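Local coordinates for protein multisubunit Na+/H+ antiporter, D subunit (Anoxybacillus flavithermus, PDB 6Z16) that probably takes part in exchanging sodium ions for protons across the cell membrane, as subunit D of a multisubunit Mrp antiporter, at residues I56-V61 with I484-K489; A171-A176 with V210-V215; N294-I299 with M423-N428. All coordinates share one frame; numbering follows the deposited sequence.

Near the N terminus, strand 57-60 follows helix 26-53. Contact 1 joins this strand to the C-terminal end of the chain, so its loop takes in almost the whole subunit. The other two contacts lie within that loop. Contact 2 closes first. It pairs helix 153-183 with helix 203-219, over a short span of sequence. Contact 3 opens only after contact 2 is complete. It ties the start of helix 296-315 to the end part of helix 405-429. Contacts 2 and 3 are therefore in series, and none of the loops cross. Contacts 1 and 3 lie on opposite sides of the chain's centre, with their own centres about 47 Å apart.

Contact 1: I56-V61 with I484-K489; sequences IQTLNV and IEAVLK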
# COMPACT_ATOMS: atom_id res chain seq x y z
N ILE D 56 5.22 15.24 -60.25
CA ILE D 56 4.02 15.02 -59.46
C ILE D 56 4.39 14.73 -58.01
O ILE D 56 5.34 14.00 -57.72
CB ILE D 56 3.22 13.88 -60.12
CG1 ILE D 56 1.98 13.48 -59.32
CG2 ILE D 56 4.12 12.71 -60.48
CD1 ILE D 56 1.13 12.49 -60.05
N GLN D 57 3.64 15.33 -57.09
CA GLN D 57 4.00 15.33 -55.67
C GLN D 57 3.25 14.22 -54.95
O GLN D 57 2.02 14.21 -54.93
CB GLN D 57 3.70 16.68 -55.04
CG GLN D 57 4.52 17.83 -55.60
CD GLN D 57 6.00 17.67 -55.37
OE1 GLN D 57 6.76 17.42 -56.30
NE2 GLN D 57 6.42 17.81 -54.12
N THR D 58 3.99 13.28 -54.36
CA THR D 58 3.40 12.20 -53.59
C THR D 58 3.93 12.25 -52.16
O THR D 58 5.13 12.41 -51.94
CB THR D 58 3.73 10.83 -54.19
OG1 THR D 58 5.14 10.64 -54.21
CG2 THR D 58 3.19 10.72 -55.60
N LEU D 59 3.03 12.11 -51.19
CA LEU D 59 3.41 12.09 -49.79
C LEU D 59 2.71 10.95 -49.07
O LEU D 59 1.48 10.91 -49.02
CB LEU D 59 3.09 13.41 -49.09
CG LEU D 59 3.55 13.36 -47.64
CD1 LEU D 59 5.05 13.16 -47.53
CD2 LEU D 59 3.18 14.61 -46.97
N ASN D 60 3.50 10.04 -48.52
CA ASN D 60 2.97 9.05 -47.59
C ASN D 60 2.69 9.74 -46.26
O ASN D 60 3.51 10.54 -45.80
CB ASN D 60 3.98 7.94 -47.40
CG ASN D 60 4.40 7.31 -48.70
OD1 ASN D 60 3.59 7.11 -49.60
ND2 ASN D 60 5.68 7.00 -48.82
N VAL D 61 1.54 9.45 -45.66
CA VAL D 61 1.15 10.14 -44.43
C VAL D 61 2.07 9.74 -43.29
O VAL D 61 2.88 10.55 -42.83
CB VAL D 61 -0.33 9.89 -44.10
CG1 VAL D 61 -0.66 10.45 -42.75
CG2 VAL D 61 -1.20 10.56 -45.13
N ILE D 484 1.35 5.66 -61.62
CA ILE D 484 1.61 4.47 -60.82
C ILE D 484 3.09 4.18 -60.66
O ILE D 484 3.45 3.29 -59.87
CB ILE D 484 0.95 3.20 -61.40
CG1 ILE D 484 1.64 2.78 -62.70
CG2 ILE D 484 -0.53 3.43 -61.64
CD1 ILE D 484 1.26 1.40 -63.16
N GLU D 485 3.97 4.86 -61.38
CA GLU D 485 5.39 4.81 -61.06
C GLU D 485 5.83 5.99 -60.21
O GLU D 485 6.98 6.01 -59.76
CB GLU D 485 6.24 4.75 -62.34
CG GLU D 485 6.09 3.44 -63.10
CD GLU D 485 6.98 3.37 -64.33
OE1 GLU D 485 7.67 4.36 -64.64
OE2 GLU D 485 6.99 2.31 -65.00
N ALA D 486 4.95 6.96 -59.99
CA ALA D 486 5.24 8.00 -59.01
C ALA D 486 4.91 7.55 -57.60
O ALA D 486 5.67 7.83 -56.66
CB ALA D 486 4.46 9.26 -59.33
N VAL D 487 3.79 6.85 -57.42
CA VAL D 487 3.38 6.42 -56.09
C VAL D 487 4.13 5.16 -55.68
O VAL D 487 4.88 5.16 -54.70
CB VAL D 487 1.86 6.19 -56.06
CG1 VAL D 487 1.42 5.79 -54.67
CG2 VAL D 487 1.13 7.41 -56.53
N LEU D 488 3.95 4.08 -56.43
CA LEU D 488 4.60 2.81 -56.13
C LEU D 488 6.06 2.90 -56.53
O LEU D 488 6.44 2.53 -57.65
CB LEU D 488 3.90 1.68 -56.87
CG LEU D 488 2.45 1.41 -56.49
CD1 LEU D 488 1.84 0.38 -57.43
CD2 LEU D 488 2.36 0.93 -55.07
N LYS D 489 6.90 3.39 -55.62
CA LYS D 489 8.31 3.57 -55.90
C LYS D 489 9.09 2.28 -55.67
O LYS D 489 10.15 2.29 -55.04
CB LYS D 489 8.88 4.68 -55.03
CG LYS D 489 8.31 6.05 -55.34
CD LYS D 489 8.90 7.10 -54.42
CE LYS D 489 8.31 8.46 -54.70
NZ LYS D 489 8.86 9.50 -53.78
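T58 and V487 mark the closest backbone approach, with their CA atoms 6.3 Å apart. T58 lies in a strand of the chain's two-stranded antiparallel beta-hairpin, formed by 57-60 and 71-74. V487 lies near the C-terminal end of the chain. Beyond it the backbone folds into an inverse gamma turn centred on L488, with a weak bond from K489 N to V487 O. Past the turn, the K489 side chain reaches toward T58. The CB atoms of I56 and T58 point toward 484-489; those of Q57 and L59 point away.

The apolar part is small. I56 meets A486 through its branch methyl, CG2 to CB at 3.7 Å. V73, on the partner strand, touches I56, T58 and V487. T58 uses its two branches differently. The hydroxyl OG1 faces the A486 carbonyl and the end of K489. The lysine chain is extended beyond CG and runs past T58 in the opposite direction. It is poorly ordered, so the 3.9 Å from its CE to T58 OG1 is uncertain. T58 CG2 lies beside the backbone N (OG1 at chi1 61°) and approaches V487 CG2 at 4.0 Å, the two side chains crossing obliquely.

Contact 2: A171-A176 with V210-V215; sequences ALFVVA and VLFIIV
F173 and F212 meet between two antiparallel transmembrane helices of the antiporter-type membrane domain. The segments 171-176 and 210-215 run at 160° to each other, with their axes 9.6 Å apart at closest approach. The contact is buried and wholly apolar. Each helix presents residues at positions i, i+1 and i+4: L172, F173 and A176 on one side, L211, F212 and V215 on the other.

The two phenylalanines start out differently. F173 has CG anti to its backbone N (chi1 -169°), while F212 has CG beside its backbone N. Both CB atoms point along the side of the interface, yet the rings swing in and meet. The pair is oblique, with ring centroids 5.9 Å apart and planes at 62°. F173 CE1 comes in at the edge of the F212 ring, near its plane, and lies 3.5 Å from F212 CE1. One face of the F212 ring is covered by the methyl of A176, whose CB is 3.9 Å from F212 CE1. This leaves A176 between two partners, since L211 also reaches it with CD2.

F133 of helix 129-148 packs on F173, and F264 packs on F212. A bound potassium ion lies about 9 Å from the F173 side chain. V215 splits its methyls between two neighbours. CG2 turns to L172, 3.9 Å from its CB and also close to its backbone carbonyl carbon. CG1 is directed at F173, where it touches CB and lies 3.6 Å from CD1.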
# COMPACT_ATOMS: atom_id res chain seq x y z
N ALA D 171 -24.20 4.72 -48.85
CA ALA D 171 -24.26 3.27 -48.70
C ALA D 171 -23.87 2.55 -49.98
O ALA D 171 -23.21 1.50 -49.95
CB ALA D 171 -25.66 2.86 -48.25
N LEU D 172 -24.25 3.12 -51.13
CA LEU D 172 -23.86 2.52 -52.41
C LEU D 172 -22.36 2.63 -52.66
O LEU D 172 -21.77 1.72 -53.26
CB LEU D 172 -24.66 3.16 -53.54
CG LEU D 172 -26.15 2.82 -53.53
CD1 LEU D 172 -26.91 3.66 -54.53
CD2 LEU D 172 -26.35 1.34 -53.83
N PHE D 173 -21.72 3.70 -52.19
CA PHE D 173 -20.27 3.76 -52.35
C PHE D 173 -19.57 2.77 -51.42
O PHE D 173 -18.53 2.21 -51.78
CB PHE D 173 -19.73 5.17 -52.12
CG PHE D 173 -18.30 5.33 -52.52
CD1 PHE D 173 -17.95 5.29 -53.86
CD2 PHE D 173 -17.30 5.50 -51.59
CE1 PHE D 173 -16.63 5.43 -54.25
CE2 PHE D 173 -15.98 5.64 -51.98
CZ PHE D 173 -15.65 5.61 -53.31
N VAL D 174 -20.16 2.52 -50.24
CA VAL D 174 -19.65 1.49 -49.33
C VAL D 174 -19.69 0.12 -50.00
O VAL D 174 -18.69 -0.63 -49.98
CB VAL D 174 -20.44 1.50 -48.01
CG1 VAL D 174 -20.07 0.30 -47.17
CG2 VAL D 174 -20.15 2.74 -47.24
N VAL D 175 -20.82 -0.23 -50.62
CA VAL D 175 -20.92 -1.57 -51.21
C VAL D 175 -20.04 -1.68 -52.46
O VAL D 175 -19.52 -2.77 -52.76
CB VAL D 175 -22.38 -1.97 -51.49
CG1 VAL D 175 -23.22 -1.82 -50.24
CG2 VAL D 175 -23.00 -1.21 -52.63
N ALA D 176 -19.78 -0.57 -53.15
CA ALA D 176 -18.86 -0.60 -54.29
C ALA D 176 -17.42 -0.84 -53.84
O ALA D 176 -16.69 -1.62 -54.47
CB ALA D 176 -18.97 0.69 -55.09
N VAL D 210 -19.58 0.42 -63.72
CA VAL D 210 -20.93 0.97 -63.87
C VAL D 210 -21.52 1.37 -62.51
O VAL D 210 -22.21 2.40 -62.40
CB VAL D 210 -21.82 -0.04 -64.62
CG1 VAL D 210 -23.26 0.40 -64.67
CG2 VAL D 210 -21.31 -0.22 -66.02
N LEU D 211 -21.19 0.62 -61.45
CA LEU D 211 -21.66 1.00 -60.12
C LEU D 211 -21.02 2.30 -59.63
O LEU D 211 -21.68 3.13 -58.99
CB LEU D 211 -21.40 -0.14 -59.14
CG LEU D 211 -21.85 0.04 -57.69
CD1 LEU D 211 -23.33 0.36 -57.62
CD2 LEU D 211 -21.58 -1.25 -56.96
N PHE D 212 -19.73 2.52 -59.95
CA PHE D 212 -19.10 3.80 -59.63
C PHE D 212 -19.69 4.95 -60.43
O PHE D 212 -19.76 6.07 -59.92
CB PHE D 212 -17.59 3.76 -59.85
CG PHE D 212 -16.83 3.02 -58.80
CD1 PHE D 212 -16.77 3.50 -57.50
CD2 PHE D 212 -16.09 1.90 -59.12
CE1 PHE D 212 -16.06 2.84 -56.54
CE2 PHE D 212 -15.36 1.23 -58.16
CZ PHE D 212 -15.35 1.70 -56.87
N ILE D 213 -20.08 4.69 -61.69
CA ILE D 213 -20.81 5.69 -62.47
C ILE D 213 -22.09 6.09 -61.76
O ILE D 213 -22.41 7.28 -61.65
CB ILE D 213 -21.13 5.17 -63.89
CG1 ILE D 213 -19.87 4.97 -64.70
CG2 ILE D 213 -22.03 6.13 -64.64
CD1 ILE D 213 -20.13 4.24 -65.98
N ILE D 214 -22.82 5.10 -61.23
CA ILE D 214 -24.09 5.39 -60.56
C ILE D 214 -23.86 6.18 -59.27
O ILE D 214 -24.58 7.15 -58.99
CB ILE D 214 -24.86 4.08 -60.31
CG1 ILE D 214 -25.21 3.43 -61.65
CG2 ILE D 214 -26.14 4.34 -59.54
CD1 ILE D 214 -25.63 1.99 -61.53
N VAL D 215 -22.82 5.83 -58.51
CA VAL D 215 -22.52 6.54 -57.27
C VAL D 215 -22.09 7.98 -57.54
O VAL D 215 -22.67 8.94 -57.00
CB VAL D 215 -21.44 5.79 -56.46
CG1 VAL D 215 -21.01 6.63 -55.28
CG2 VAL D 215 -21.97 4.46 -55.98

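Contact 3: N294-I299 with M423-N428; sequences NDMRYI and MKIFMN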
# COMPACT_ATOMS: atom_id res chain seq x y z
N ASN D 294 -39.13 30.63 -65.80
CA ASN D 294 -39.02 32.07 -65.67
C ASN D 294 -38.58 32.45 -64.26
O ASN D 294 -39.08 33.42 -63.67
CB ASN D 294 -40.33 32.76 -66.02
CG ASN D 294 -40.73 32.55 -67.46
OD1 ASN D 294 -41.76 31.93 -67.74
ND2 ASN D 294 -39.93 33.06 -68.38
N ASP D 295 -37.67 31.68 -63.69
CA ASP D 295 -37.19 31.86 -62.33
C ASP D 295 -35.67 31.74 -62.35
O ASP D 295 -35.15 30.77 -62.92
CB ASP D 295 -37.80 30.80 -61.41
CG ASP D 295 -37.66 31.14 -59.96
OD1 ASP D 295 -37.11 32.20 -59.66
OD2 ASP D 295 -38.10 30.34 -59.11
N MET D 296 -34.98 32.71 -61.74
CA MET D 296 -33.53 32.87 -61.95
C MET D 296 -32.73 31.70 -61.39
O MET D 296 -31.82 31.19 -62.05
CB MET D 296 -33.05 34.18 -61.33
CG MET D 296 -33.54 35.43 -62.01
SD MET D 296 -32.78 36.94 -61.38
CE MET D 296 -33.67 37.17 -59.85
N ARG D 297 -33.07 31.28 -60.16
CA ARG D 297 -32.34 30.20 -59.50
C ARG D 297 -32.48 28.89 -60.27
O ARG D 297 -31.49 28.18 -60.46
CB ARG D 297 -32.83 30.04 -58.06
CG ARG D 297 -32.47 31.19 -57.14
CD ARG D 297 -33.20 31.11 -55.81
NE ARG D 297 -32.74 30.09 -54.88
CZ ARG D 297 -31.96 30.34 -53.84
NH1 ARG D 297 -31.57 31.58 -53.58
NH2 ARG D 297 -31.60 29.36 -53.03
N TYR D 298 -33.68 28.60 -60.78
CA TYR D 298 -33.88 27.40 -61.58
C TYR D 298 -33.11 27.44 -62.89
O TYR D 298 -32.61 26.40 -63.34
CB TYR D 298 -35.36 27.18 -61.88
CG TYR D 298 -36.14 26.62 -60.73
CD1 TYR D 298 -36.00 25.30 -60.36
CD2 TYR D 298 -37.04 27.41 -60.03
CE1 TYR D 298 -36.71 24.77 -59.31
CE2 TYR D 298 -37.77 26.89 -58.98
CZ TYR D 298 -37.59 25.57 -58.63
OH TYR D 298 -38.31 25.03 -57.58
N ILE D 299 -32.98 28.62 -63.49
CA ILE D 299 -32.21 28.76 -64.72
C ILE D 299 -30.75 28.43 -64.47
O ILE D 299 -30.14 27.65 -65.20
CB ILE D 299 -32.40 30.17 -65.31
CG1 ILE D 299 -33.82 30.33 -65.81
CG2 ILE D 299 -31.43 30.42 -66.43
CD1 ILE D 299 -34.23 31.75 -66.06
N MET D 423 -29.85 35.20 -71.36
CA MET D 423 -30.20 36.46 -71.99
C MET D 423 -31.68 36.76 -71.84
O MET D 423 -32.07 37.92 -71.93
CB MET D 423 -29.79 36.43 -73.46
CG MET D 423 -29.67 37.80 -74.09
SD MET D 423 -28.40 38.74 -73.24
CE MET D 423 -26.96 37.78 -73.68
N LYS D 424 -32.51 35.74 -71.60
CA LYS D 424 -33.88 35.98 -71.19
C LYS D 424 -33.93 36.70 -69.86
O LYS D 424 -34.72 37.65 -69.70
CB LYS D 424 -34.63 34.65 -71.11
CG LYS D 424 -36.03 34.73 -70.57
CD LYS D 424 -36.69 33.36 -70.63
CE LYS D 424 -36.04 32.41 -69.64
NZ LYS D 424 -36.73 31.10 -69.63
N ILE D 425 -33.06 36.30 -68.92
CA ILE D 425 -32.93 37.04 -67.66
C ILE D 425 -32.52 38.48 -67.91
O ILE D 425 -33.14 39.42 -67.38
CB ILE D 425 -31.93 36.36 -66.71
CG1 ILE D 425 -32.39 34.97 -66.30
CG2 ILE D 425 -31.76 37.19 -65.45
CD1 ILE D 425 -31.33 34.20 -65.55
N PHE D 426 -31.51 38.68 -68.76
CA PHE D 426 -30.99 40.03 -69.01
C PHE D 426 -32.00 40.92 -69.73
O PHE D 426 -32.19 42.08 -69.36
CB PHE D 426 -29.70 39.97 -69.82
CG PHE D 426 -29.16 41.32 -70.20
CD1 PHE D 426 -28.56 42.13 -69.26
CD2 PHE D 426 -29.24 41.78 -71.51
CE1 PHE D 426 -28.08 43.37 -69.60
CE2 PHE D 426 -28.75 43.02 -71.85
CZ PHE D 426 -28.17 43.81 -70.90
N MET D 427 -32.67 40.40 -70.75
CA MET D 427 -33.56 41.23 -71.55
C MET D 427 -34.88 41.50 -70.87
O MET D 427 -35.46 42.57 -71.07
CB MET D 427 -33.81 40.58 -72.91
CG MET D 427 -32.61 40.56 -73.80
SD MET D 427 -33.00 39.80 -75.37
CE MET D 427 -34.04 41.08 -76.06
N ASN D 428 -35.40 40.57 -70.08
CA ASN D 428 -36.65 40.87 -69.40
C ASN D 428 -36.45 41.58 -68.08
O ASN D 428 -37.32 42.34 -67.65
CB ASN D 428 -37.46 39.59 -69.19
CG ASN D 428 -37.86 38.94 -70.48
OD1 ASN D 428 -37.42 37.84 -70.80
ND2 ASN D 428 -38.72 39.61 -71.24
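I299 and I425 carry the apolar part of this contact. They reach toward each other tip to tip. I299 has CG1 beside its backbone N (chi1 -69°), which sends CD1 toward the other helix, 3.7 Å from I425 CG1. I425 replies with its own CD1, which lies 3.8 Å from I299 CD1 and also touches the branch methyl CG2 of I299. I425 has a second neighbour. Its CG2 is 4.2 Å from the sulfur SD of M296, a looser touch. Around them, F373 packs on I425, and V344 and I347 of helix 320-351 pack on M296.

The contact joins two helices of the antiporter-type (Proton_antipo_M) membrane bundle. Residues 294-295 end the short connection after helix 268-292, and 296-299 form the first turn of helix 296-315. D295 sits at the N-cap position of that turn. Its side chain makes no capping bond, but its carbonyl accepts the first-turn bond from I299 N. The partner segment lies near the C-terminal end of helix 405-429, and 423-426 fall in a predicted transmembrane helix.

The polar part centres on K424. Its chain leaves the backbone extended and then bends at chi3 (69°). The aliphatic stretch passes I299, with CE 4.1 Å from I299 CD1. The amine NZ is hydrogen-bonded to the carbonyl of Y293, just ahead of segment 294-299. N294 lies beside the same lysine. The two side chains cross at about a right angle, and N294 ND2 lies 4.0 Å from both CD and NZ of K424.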